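Local coordinates for secretin XcpQ (Pseudomonas aeruginosa, PDB 4E9J), which forms the outer-membrane channel of the type II secretion system, exporting proteins such as elastase LasB, and is represented by its periplasmic N0, N1 and N2 domains, at residues A[190-195]-A[212-217]; A[179-184]-A[232-237]; A[40-45]-A[64-69]. All blocks are in the same frame, centred on the assembly; numbering follows the deposited sequence.

Contact 1 (A[190-195]-A[212-217])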
ATOM      1  N   ASP A 190      12.430 -22.689  -1.326  1.00 29.23           N
ATOM      2  CA  ASP A 190      12.881 -23.911  -0.671  1.00 30.28           C
ATOM      3  C   ASP A 190      12.312 -23.962   0.729  1.00 32.64           C
ATOM      4  O   ASP A 190      11.823 -25.004   1.144  1.00 28.61           O
ATOM      5  CB  ASP A 190      14.410 -23.969  -0.560  1.00 32.52           C
ATOM      6  CG  ASP A 190      15.129 -24.240  -1.847  1.00 43.59           C
ATOM      7  OD1 ASP A 190      14.478 -24.711  -2.802  1.00 45.94           O
ATOM      8  OD2 ASP A 190      16.337 -23.955  -1.910  1.00 46.94           O
ATOM      9  N   ALA A 191      12.416 -22.840   1.471  1.00 30.65           N
ATOM     10  CA  ALA A 191      11.918 -22.797   2.847  1.00 31.18           C
ATOM     11  C   ALA A 191      10.428 -23.116   2.889  1.00 32.36           C
ATOM     12  O   ALA A 191      10.005 -23.916   3.713  1.00 31.32           O
ATOM     13  CB  ALA A 191      12.170 -21.420   3.450  1.00 32.23           C
ATOM     14  N   ALA A 192       9.638 -22.517   1.976  1.00 28.85           N
ATOM     15  CA  ALA A 192       8.187 -22.768   1.947  1.00 28.83           C
ATOM     16  C   ALA A 192       7.871 -24.246   1.700  1.00 32.48           C
ATOM     17  O   ALA A 192       7.086 -24.821   2.435  1.00 31.56           O
ATOM     18  CB  ALA A 192       7.517 -21.892   0.890  1.00 29.54           C
ATOM     19  N   GLU A 193       8.559 -24.871   0.733  1.00 29.49           N
ATOM     20  CA  GLU A 193       8.381 -26.295   0.407  1.00 29.78           C
ATOM     21  C   GLU A 193       8.736 -27.206   1.586  1.00 34.72           C
ATOM     22  O   GLU A 193       7.994 -28.121   1.884  1.00 34.81           O
ATOM     23  CB  GLU A 193       9.214 -26.655  -0.850  1.00 31.41           C
ATOM     24  CG  GLU A 193       8.787 -27.940  -1.545  1.00 43.60           C
ATOM     25  CD  GLU A 193       9.623 -28.238  -2.775  1.00 77.08           C
ATOM     26  OE1 GLU A 193      10.817 -28.581  -2.610  1.00 81.13           O
ATOM     27  OE2 GLU A 193       9.100 -28.092  -3.903  1.00 73.15           O
ATOM     28  N   VAL A 194       9.847 -26.943   2.277  1.00 34.45           N
ATOM     29  CA  VAL A 194      10.235 -27.744   3.456  1.00 34.41           C
ATOM     30  C   VAL A 194       9.185 -27.630   4.568  1.00 34.44           C
ATOM     31  O   VAL A 194       8.832 -28.626   5.199  1.00 33.97           O
ATOM     32  CB  VAL A 194      11.635 -27.303   3.958  1.00 39.16           C
ATOM     33  CG1 VAL A 194      11.906 -27.804   5.375  1.00 39.62           C
ATOM     34  CG2 VAL A 194      12.713 -27.806   3.025  1.00 38.90           C
ATOM     35  N   LEU A 195       8.724 -26.411   4.838  1.00 29.96           N
ATOM     36  CA  LEU A 195       7.732 -26.182   5.878  1.00 29.43           C
ATOM     37  C   LEU A 195       6.402 -26.822   5.552  1.00 33.32           C
ATOM     38  O   LEU A 195       5.837 -27.478   6.421  1.00 34.67           O
ATOM     39  CB  LEU A 195       7.570 -24.679   6.146  1.00 29.22           C
ATOM     40  CG  LEU A 195       8.799 -24.043   6.778  1.00 31.88           C
ATOM     41  CD1 LEU A 195       8.702 -22.530   6.738  1.00 31.94           C
ATOM     42  CD2 LEU A 195       9.052 -24.582   8.181  1.00 30.97           C
ATOM     43  N   VAL A 212       1.891 -21.302   5.377  1.00 29.28           N
ATOM     44  CA  VAL A 212       2.994 -20.454   4.867  1.00 28.99           C
ATOM     45  C   VAL A 212       2.563 -19.828   3.575  1.00 29.81           C
ATOM     46  O   VAL A 212       2.014 -20.550   2.756  1.00 30.82           O
ATOM     47  CB  VAL A 212       4.286 -21.282   4.539  1.00 35.30           C
ATOM     48  CG1 VAL A 212       5.450 -20.362   4.167  1.00 35.77           C
ATOM     49  CG2 VAL A 212       4.710 -22.184   5.667  1.00 36.49           C
ATOM     50  N   ILE A 213       2.890 -18.538   3.335  1.00 25.61           N
ATOM     51  CA  ILE A 213       2.732 -17.862   2.052  1.00 24.81           C
ATOM     52  C   ILE A 213       4.142 -17.334   1.722  1.00 29.20           C
ATOM     53  O   ILE A 213       4.712 -16.551   2.496  1.00 26.73           O
ATOM     54  CB  ILE A 213       1.693 -16.715   2.053  1.00 27.69           C
ATOM     55  CG1 ILE A 213       0.252 -17.309   2.170  1.00 29.63           C
ATOM     56  CG2 ILE A 213       1.837 -15.843   0.799  1.00 27.42           C
ATOM     57  CD1 ILE A 213      -0.860 -16.297   2.428  1.00 32.39           C
ATOM     58  N   ALA A 214       4.665 -17.762   0.566  1.00 25.38           N
ATOM     59  CA  ALA A 214       5.956 -17.317   0.083  1.00 24.46           C
ATOM     60  C   ALA A 214       5.795 -15.902  -0.509  1.00 27.62           C
ATOM     61  O   ALA A 214       4.807 -15.646  -1.169  1.00 29.03           O
ATOM     62  CB  ALA A 214       6.439 -18.291  -0.981  1.00 24.55           C
ATOM     63  N   ASP A 215       6.718 -14.983  -0.258  1.00 26.29           N
ATOM     64  CA  ASP A 215       6.710 -13.647  -0.871  1.00 25.74           C
ATOM     65  C   ASP A 215       8.084 -13.464  -1.444  1.00 26.82           C
ATOM     66  O   ASP A 215       8.999 -12.957  -0.792  1.00 22.44           O
ATOM     67  CB  ASP A 215       6.317 -12.562   0.135  1.00 27.23           C
ATOM     68  CG  ASP A 215       6.302 -11.140  -0.397  1.00 42.14           C
ATOM     69  OD1 ASP A 215       6.461 -10.959  -1.623  1.00 41.10           O
ATOM     70  OD2 ASP A 215       6.044 -10.213   0.400  1.00 46.93           O
ATOM     71  N   ALA A 216       8.231 -13.940  -2.658  1.00 26.84           N
ATOM     72  CA  ALA A 216       9.502 -13.948  -3.313  1.00 26.74           C
ATOM     73  C   ALA A 216      10.084 -12.579  -3.521  1.00 28.34           C
ATOM     74  O   ALA A 216      11.272 -12.411  -3.244  1.00 26.02           O
ATOM     75  CB  ALA A 216       9.404 -14.709  -4.633  1.00 27.65           C
ATOM     76  N   ARG A 217       9.287 -11.579  -3.964  1.00 27.46           N
ATOM     77  CA  ARG A 217       9.829 -10.243  -4.250  1.00 28.57           C
ATOM     78  C   ARG A 217      10.792  -9.746  -3.205  1.00 32.87           C
ATOM     79  O   ARG A 217      11.767  -9.103  -3.558  1.00 33.22           O
ATOM     80  CB  ARG A 217       8.742  -9.182  -4.529  1.00 29.19           C
TER
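Val212 turns both of its methyl groups to helix 190-195, and each finds a different residue. Val212 CG2 meets Leu195 CB at 3.8 Å and Leu195 CD1 at 4.1 Å, so one methyl touches the leucine at its base and at one branch tip. The two side chains cross at about a right angle. CG2 sits anti to the carbonyl carbon of Val212, while CG1 lies anti to the backbone N (chi1 -174°); this splits the two methyls between Leu195 and Ala192. This is the tight end of the contact.

Toward Ala214 the packing is looser. The CB of Ala192 lies 4.2 Å from Val212 CG1 and the same distance from Ala214 CB. Ala192 and Ala214 are also the nearest pair of CA atoms, 6.2 Å apart. Small side chains on both sides let the helix lie close to the sheet here. No hydrogen bond crosses, and the contact is wholly apolar. Glu193 and Asp190 occupy the exposed side of the helix, and Ile213 points its side chain away from it.

The axes run nearly antiparallel, at 169°, with the helix laid along strand 211-215, outermost within this chain on one edge of the N2 sheet. Leu221 and Ile223 of strand 220-224 also touch Val212. Leu195 reaches on to Leu233, Leu236 and Leu240 of helix 227-240, so the contact forms part of the core between the sheet and both helices.

Contact 2 (A[179-184]-A[232-237])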
ATOM      1  N   SER A 179       2.739 -13.582  11.008  1.00 20.22           N
ATOM      2  CA  SER A 179       4.135 -13.250  11.298  1.00 20.80           C
ATOM      3  C   SER A 179       4.912 -13.232   9.989  1.00 26.71           C
ATOM      4  O   SER A 179       4.634 -14.032   9.094  1.00 26.99           O
ATOM      5  CB  SER A 179       4.777 -14.245  12.251  1.00 23.05           C
ATOM      6  OG  SER A 179       4.270 -13.997  13.544  1.00 30.08           O
ATOM      7  N   VAL A 180       5.860 -12.311   9.881  1.00 24.20           N
ATOM      8  CA  VAL A 180       6.717 -12.146   8.715  1.00 23.69           C
ATOM      9  C   VAL A 180       8.176 -12.452   9.071  1.00 26.22           C
ATOM     10  O   VAL A 180       8.682 -11.937  10.070  1.00 21.99           O
ATOM     11  CB  VAL A 180       6.556 -10.725   8.166  1.00 28.17           C
ATOM     12  CG1 VAL A 180       7.579 -10.446   7.078  1.00 28.46           C
ATOM     13  CG2 VAL A 180       5.133 -10.506   7.674  1.00 27.94           C
ATOM     14  N   ILE A 181       8.841 -13.294   8.238  1.00 22.40           N
ATOM     15  CA  ILE A 181      10.252 -13.662   8.382  1.00 22.51           C
ATOM     16  C   ILE A 181      10.992 -13.320   7.114  1.00 25.04           C
ATOM     17  O   ILE A 181      10.716 -13.917   6.082  1.00 23.85           O
ATOM     18  CB  ILE A 181      10.459 -15.134   8.710  1.00 27.06           C
ATOM     19  CG1 ILE A 181       9.715 -15.520   9.956  1.00 29.86           C
ATOM     20  CG2 ILE A 181      11.978 -15.460   8.853  1.00 27.96           C
ATOM     21  CD1 ILE A 181       9.625 -16.973  10.120  1.00 46.88           C
ATOM     22  N   ASN A 182      11.954 -12.415   7.201  1.00 22.57           N
ATOM     23  CA  ASN A 182      12.801 -11.995   6.089  1.00 21.68           C
ATOM     24  C   ASN A 182      13.966 -12.957   6.077  1.00 27.58           C
ATOM     25  O   ASN A 182      14.761 -12.933   6.985  1.00 29.01           O
ATOM     26  CB  ASN A 182      13.304 -10.583   6.321  1.00 18.94           C
ATOM     27  CG  ASN A 182      12.178  -9.612   6.412  1.00 27.59           C
ATOM     28  OD1 ASN A 182      11.638  -9.198   5.414  1.00 32.52           O
ATOM     29  ND2 ASN A 182      11.752  -9.277   7.613  1.00 21.62           N
ATOM     30  N   LEU A 183      14.050 -13.841   5.105  1.00 25.48           N
ATOM     31  CA  LEU A 183      15.110 -14.849   5.080  1.00 25.28           C
ATOM     32  C   LEU A 183      16.436 -14.239   4.644  1.00 27.18           C
ATOM     33  O   LEU A 183      16.517 -13.701   3.550  1.00 26.36           O
ATOM     34  CB  LEU A 183      14.718 -16.007   4.152  1.00 24.83           C
ATOM     35  CG  LEU A 183      13.413 -16.717   4.453  1.00 28.69           C
ATOM     36  CD1 LEU A 183      12.964 -17.488   3.260  1.00 28.52           C
ATOM     37  CD2 LEU A 183      13.531 -17.615   5.659  1.00 33.81           C
ATOM     38  N   ARG A 184      17.467 -14.299   5.504  1.00 24.87           N
ATOM     39  CA  ARG A 184      18.786 -13.737   5.166  1.00 25.73           C
ATOM     40  C   ARG A 184      19.657 -14.697   4.323  1.00 28.66           C
ATOM     41  O   ARG A 184      20.444 -14.231   3.522  1.00 27.58           O
ATOM     42  CB  ARG A 184      19.539 -13.340   6.464  1.00 26.13           C
ATOM     43  CG  ARG A 184      20.865 -12.650   6.230  1.00 26.44           C
ATOM     44  CD  ARG A 184      21.462 -12.091   7.510  1.00 33.52           C
ATOM     45  NE  ARG A 184      22.731 -11.402   7.269  1.00 45.10           N
ATOM     46  CZ  ARG A 184      23.562 -10.959   8.212  1.00 60.18           C
ATOM     47  NH1 ARG A 184      23.281 -11.141   9.502  1.00 41.61           N
ATOM     48  NH2 ARG A 184      24.687 -10.338   7.875  1.00 48.73           N
ATOM     49  N   LYS A 232       4.792 -21.638  16.778  1.00 31.38           N
ATOM     50  CA  LYS A 232       5.697 -22.768  16.573  1.00 29.69           C
ATOM     51  C   LYS A 232       6.242 -22.801  15.141  1.00 32.78           C
ATOM     52  O   LYS A 232       7.420 -23.070  14.953  1.00 32.20           O
ATOM     53  CB  LYS A 232       5.006 -24.094  16.921  1.00 31.26           C
ATOM     54  N   LEU A 233       5.413 -22.523  14.132  1.00 30.73           N
ATOM     55  CA  LEU A 233       5.905 -22.543  12.743  1.00 29.89           C
ATOM     56  C   LEU A 233       6.934 -21.431  12.519  1.00 33.28           C
ATOM     57  O   LEU A 233       7.890 -21.634  11.773  1.00 32.67           O
ATOM     58  CB  LEU A 233       4.757 -22.456  11.734  1.00 30.45           C
ATOM     59  CG  LEU A 233       5.146 -22.659  10.245  1.00 34.53           C
ATOM     60  CD1 LEU A 233       5.777 -23.998  10.009  1.00 34.95           C
ATOM     61  CD2 LEU A 233       3.946 -22.519   9.363  1.00 38.79           C
ATOM     62  N   VAL A 234       6.783 -20.289  13.227  1.00 30.33           N
ATOM     63  CA  VAL A 234       7.767 -19.190  13.175  1.00 29.96           C
ATOM     64  C   VAL A 234       9.136 -19.707  13.686  1.00 36.30           C
ATOM     65  O   VAL A 234      10.157 -19.471  13.044  1.00 32.93           O
ATOM     66  CB  VAL A 234       7.292 -17.912  13.918  1.00 33.69           C
ATOM     67  CG1 VAL A 234       8.410 -16.886  14.053  1.00 33.18           C
ATOM     68  CG2 VAL A 234       6.094 -17.285  13.202  1.00 34.47           C
ATOM     69  N   GLN A 235       9.143 -20.455  14.802  1.00 33.50           N
ATOM     70  CA  GLN A 235      10.383 -21.020  15.344  1.00 33.64           C
ATOM     71  C   GLN A 235      11.007 -22.005  14.360  1.00 36.62           C
ATOM     72  O   GLN A 235      12.202 -21.929  14.121  1.00 34.41           O
ATOM     73  CB  GLN A 235      10.136 -21.715  16.704  1.00 35.42           C
ATOM     74  N   LEU A 236      10.189 -22.908  13.783  1.00 36.84           N
ATOM     75  CA  LEU A 236      10.621 -23.893  12.777  1.00 37.70           C
ATOM     76  C   LEU A 236      11.213 -23.197  11.549  1.00 42.55           C
ATOM     77  O   LEU A 236      12.220 -23.666  11.034  1.00 43.59           O
ATOM     78  CB  LEU A 236       9.447 -24.784  12.329  1.00 38.26           C
ATOM     79  CG  LEU A 236       9.838 -26.004  11.450  1.00 43.84           C
ATOM     80  CD1 LEU A 236      10.655 -27.026  12.239  1.00 44.07           C
ATOM     81  CD2 LEU A 236       8.613 -26.691  10.857  1.00 47.02           C
ATOM     82  N   ALA A 237      10.554 -22.126  11.049  1.00 37.61           N
ATOM     83  CA  ALA A 237      11.046 -21.332   9.909  1.00 36.97           C
ATOM     84  C   ALA A 237      12.404 -20.719  10.203  1.00 40.74           C
ATOM     85  O   ALA A 237      13.292 -20.751   9.341  1.00 39.10           O
ATOM     86  CB  ALA A 237      10.048 -20.250   9.548  1.00 37.46           C
TER
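Ile181 reaches from strand 179-182 to helix 232-237, and its outermost methyl does the touching. CB points toward the helix. CG1 leaves it anti to the carbonyl carbon, beside the backbone N (chi1 -57°), while the CG2 branch has no part in the contact. CG1 carries the chain outward, and the extended second torsion (chi2 166°) sets CD1 against the helix. There Ile181 CD1 meets Ala237 CB at 3.4 Å, tighter than usual for two carbons. Ile181 CD1 also lies 3.9 Å from Val234 O and 4.1 Å from Val234 CG1. It thus rests on one turn of the helix, between residues three apart.

Val234 uses its other methyl on Ser179. Val234 CG2 comes to 3.4 Å from Ser179 CB, again a tight fit, and to 3.8 Å from Ser179 OG. The hydroxyl itself is hydrogen-bonded to Ser179 OG of the second subunit. The contact is buried, and no hydrogen bond joins the two segments.

Strand and helix run parallel, with only 3° between their directions. The strand is bonded through its backbone to strand 220-224 on one side. Ser179 and Val180 also pair in an antiparallel ladder with a strand of the second subunit, continuing the sheet across the dimer interface. Helix 227-240 covers the sheet beside helix 188-201, whose Leu195 also touches Ala237.

Contact 3 (A[40-45]-A[64-69])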
ATOM      1  N   GLU A  40     -22.485   6.318 -19.705  1.00 37.69           N
ATOM      2  CA  GLU A  40     -23.914   5.999 -19.839  1.00 37.50           C
ATOM      3  C   GLU A  40     -24.546   5.668 -18.501  1.00 43.26           C
ATOM      4  O   GLU A  40     -25.652   6.140 -18.232  1.00 45.78           O
ATOM      5  CB  GLU A  40     -24.151   4.861 -20.842  1.00 38.98           C
ATOM      6  N   ILE A  41     -23.857   4.945 -17.639  1.00 38.80           N
ATOM      7  CA  ILE A  41     -24.391   4.606 -16.316  1.00 38.44           C
ATOM      8  C   ILE A  41     -24.262   5.750 -15.321  1.00 41.13           C
ATOM      9  O   ILE A  41     -25.183   5.971 -14.536  1.00 40.12           O
ATOM     10  CB  ILE A  41     -23.687   3.315 -15.785  1.00 42.19           C
ATOM     11  CG1 ILE A  41     -24.026   2.105 -16.670  1.00 43.44           C
ATOM     12  CG2 ILE A  41     -24.006   3.026 -14.307  1.00 43.24           C
ATOM     13  CD1 ILE A  41     -25.471   1.754 -16.788  1.00 56.50           C
ATOM     14  N   THR A  42     -23.109   6.420 -15.277  1.00 38.27           N
ATOM     15  CA  THR A  42     -22.865   7.445 -14.265  1.00 38.21           C
ATOM     16  C   THR A  42     -23.384   8.811 -14.664  1.00 45.16           C
ATOM     17  O   THR A  42     -23.545   9.684 -13.810  1.00 44.84           O
ATOM     18  CB  THR A  42     -21.365   7.500 -13.920  1.00 42.61           C
ATOM     19  OG1 THR A  42     -20.647   8.011 -15.042  1.00 39.05           O
ATOM     20  CG2 THR A  42     -20.799   6.131 -13.447  1.00 36.73           C
ATOM     21  N   GLY A  43     -23.557   9.017 -15.959  1.00 43.47           N
ATOM     22  CA  GLY A  43     -23.939  10.312 -16.485  1.00 44.08           C
ATOM     23  C   GLY A  43     -22.781  11.292 -16.520  1.00 50.97           C
ATOM     24  O   GLY A  43     -22.947  12.427 -16.980  1.00 50.43           O
ATOM     25  N   GLU A  44     -21.585  10.861 -16.062  1.00 48.84           N
ATOM     26  CA  GLU A  44     -20.393  11.698 -16.062  1.00 49.17           C
ATOM     27  C   GLU A  44     -19.873  11.738 -17.496  1.00 52.04           C
ATOM     28  O   GLU A  44     -19.823  10.704 -18.154  1.00 51.11           O
ATOM     29  CB  GLU A  44     -19.319  11.112 -15.107  1.00 50.64           C
ATOM     30  N   THR A  45     -19.537  12.926 -17.991  1.00 48.49           N
ATOM     31  CA  THR A  45     -18.993  13.106 -19.334  1.00 48.45           C
ATOM     32  C   THR A  45     -17.464  13.280 -19.213  1.00 48.10           C
ATOM     33  O   THR A  45     -16.998  14.072 -18.391  1.00 47.42           O
ATOM     34  CB  THR A  45     -19.645  14.320 -20.001  1.00 65.72           C
ATOM     35  OG1 THR A  45     -21.066  14.211 -19.882  1.00 69.62           O
ATOM     36  CG2 THR A  45     -19.262  14.449 -21.465  1.00 65.99           C
ATOM     37  N   LEU A  64     -22.947  -4.236  -8.297  1.00 29.26           N
ATOM     38  CA  LEU A  64     -22.302  -3.025  -7.833  1.00 29.60           C
ATOM     39  C   LEU A  64     -23.248  -1.848  -7.860  1.00 30.23           C
ATOM     40  O   LEU A  64     -23.978  -1.682  -8.823  1.00 29.67           O
ATOM     41  CB  LEU A  64     -21.127  -2.711  -8.770  1.00 30.20           C
ATOM     42  CG  LEU A  64     -20.064  -3.803  -8.909  1.00 34.78           C
ATOM     43  CD1 LEU A  64     -19.012  -3.366  -9.879  1.00 35.37           C
ATOM     44  CD2 LEU A  64     -19.426  -4.141  -7.575  1.00 35.37           C
ATOM     45  N   SER A  65     -23.184  -1.001  -6.851  1.00 25.52           N
ATOM     46  CA  SER A  65     -23.931   0.253  -6.788  1.00 26.52           C
ATOM     47  C   SER A  65     -23.248   1.251  -7.713  1.00 33.30           C
ATOM     48  O   SER A  65     -22.123   1.011  -8.158  1.00 31.03           O
ATOM     49  CB  SER A  65     -23.877   0.800  -5.373  1.00 30.19           C
ATOM     50  OG  SER A  65     -22.516   1.072  -5.071  1.00 41.01           O
ATOM     51  N   LEU A  66     -23.861   2.414  -7.900  1.00 33.50           N
ATOM     52  CA  LEU A  66     -23.326   3.468  -8.766  1.00 34.83           C
ATOM     53  C   LEU A  66     -21.918   3.890  -8.326  1.00 38.54           C
ATOM     54  O   LEU A  66     -21.008   3.988  -9.159  1.00 37.42           O
ATOM     55  CB  LEU A  66     -24.293   4.675  -8.729  1.00 35.84           C
ATOM     56  CG  LEU A  66     -23.948   5.879  -9.585  1.00 43.17           C
ATOM     57  CD1 LEU A  66     -23.821   5.483 -11.035  1.00 44.04           C
ATOM     58  CD2 LEU A  66     -25.011   6.966  -9.435  1.00 48.02           C
ATOM     59  N   SER A  67     -21.741   4.103  -7.007  1.00 33.99           N
ATOM     60  CA  SER A  67     -20.458   4.512  -6.431  1.00 32.90           C
ATOM     61  C   SER A  67     -19.409   3.409  -6.592  1.00 35.12           C
ATOM     62  O   SER A  67     -18.247   3.719  -6.845  1.00 36.09           O
ATOM     63  CB  SER A  67     -20.629   4.892  -4.964  1.00 35.97           C
ATOM     64  OG  SER A  67     -20.983   3.772  -4.167  1.00 47.46           O
ATOM     65  N   GLU A  68     -19.812   2.135  -6.477  1.00 27.51           N
ATOM     66  CA  GLU A  68     -18.885   1.020  -6.668  1.00 26.49           C
ATOM     67  C   GLU A  68     -18.498   0.839  -8.145  1.00 31.87           C
ATOM     68  O   GLU A  68     -17.359   0.449  -8.415  1.00 31.38           O
ATOM     69  CB  GLU A  68     -19.379  -0.280  -6.026  1.00 27.68           C
ATOM     70  CG  GLU A  68     -19.606  -0.163  -4.525  1.00 34.11           C
ATOM     71  CD  GLU A  68     -20.585  -1.147  -3.907  1.00 53.51           C
ATOM     72  OE1 GLU A  68     -21.340  -1.806  -4.658  1.00 36.81           O
ATOM     73  OE2 GLU A  68     -20.599  -1.254  -2.659  1.00 41.51           O
ATOM     74  N   VAL A  69     -19.390   1.173  -9.092  1.00 28.86           N
ATOM     75  CA  VAL A  69     -19.071   1.135 -10.533  1.00 29.65           C
ATOM     76  C   VAL A  69     -17.989   2.195 -10.811  1.00 32.07           C
ATOM     77  O   VAL A  69     -17.065   1.949 -11.589  1.00 30.89           O
ATOM     78  CB  VAL A  69     -20.334   1.352 -11.415  1.00 33.85           C
ATOM     79  CG1 VAL A  69     -19.965   1.644 -12.881  1.00 34.22           C
ATOM     80  CG2 VAL A  69     -21.275   0.146 -11.321  1.00 33.36           C
TER
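Segment 40-45 is the end of helix 31-42 and the turn after it; segment 64-69 passes from strand 63-65 into the first turn of helix 66-79. Both belong to the N0 domain, and the second helix opens with a capping box. Gly43 leaves the first helix with positive phi (77°). Thr42 and Leu66 have the nearest CA atoms, 6.8 Å apart.

Leu66 carries the contact with one methyl, CD1. Its CG stands anti to the backbone N, which brings CD1 nearer to the first helix than the CB direction alone suggests. Leu66 CD1 lies 3.8 Å from Ile41 O, against the last turn of that helix. The side chains of Ile41 and Leu66 slide past each other in opposite directions, with Ile41 CG2 4.1 Å from Leu66 CD1. Thr42 CG2 comes to 3.9 Å from Leu66 CD1. This is a surface contact, and Leu66 is exposed. Trp22 of strand 21-30 touches Ile41, Leu66 and Val69, linking both helices to the sheet.

Thr42 OG1 accepts from Glu44 N in an ST turn and is hydrogen-bonded to Ile38 O, linking the last helical turn to the residue past Gly43. In the capping box, Ser65 OG accepts from Glu68 N at 3.2 Å. Ser65 N returns a bond to Glu68 OE1 at 3.0 Å; it is nearly straight (175°) but meets the oxygen from above the carboxylate plane, 36° out of it.

Overall arrangement
From the N terminus, contact 3 comes first. It closes a loop within N0, bringing the end of helix 31-42 back to the start of helix 66-79 after an excursion made largely of strands. The chain then runs through N1 before contacts 1 and 2 form in N2. Contact 2 spans most of that domain, from its first strand to its last helix. Contact 1 lies within that span, joining helix 188-201 to strand 211-215. These two touch, with centres 10 Å apart, and share one sheet and one core. Contact 3 is separate, about 41 Å from contact 1 and 45 Å from contact 2 between centres, on the opposite side of the chain's centre.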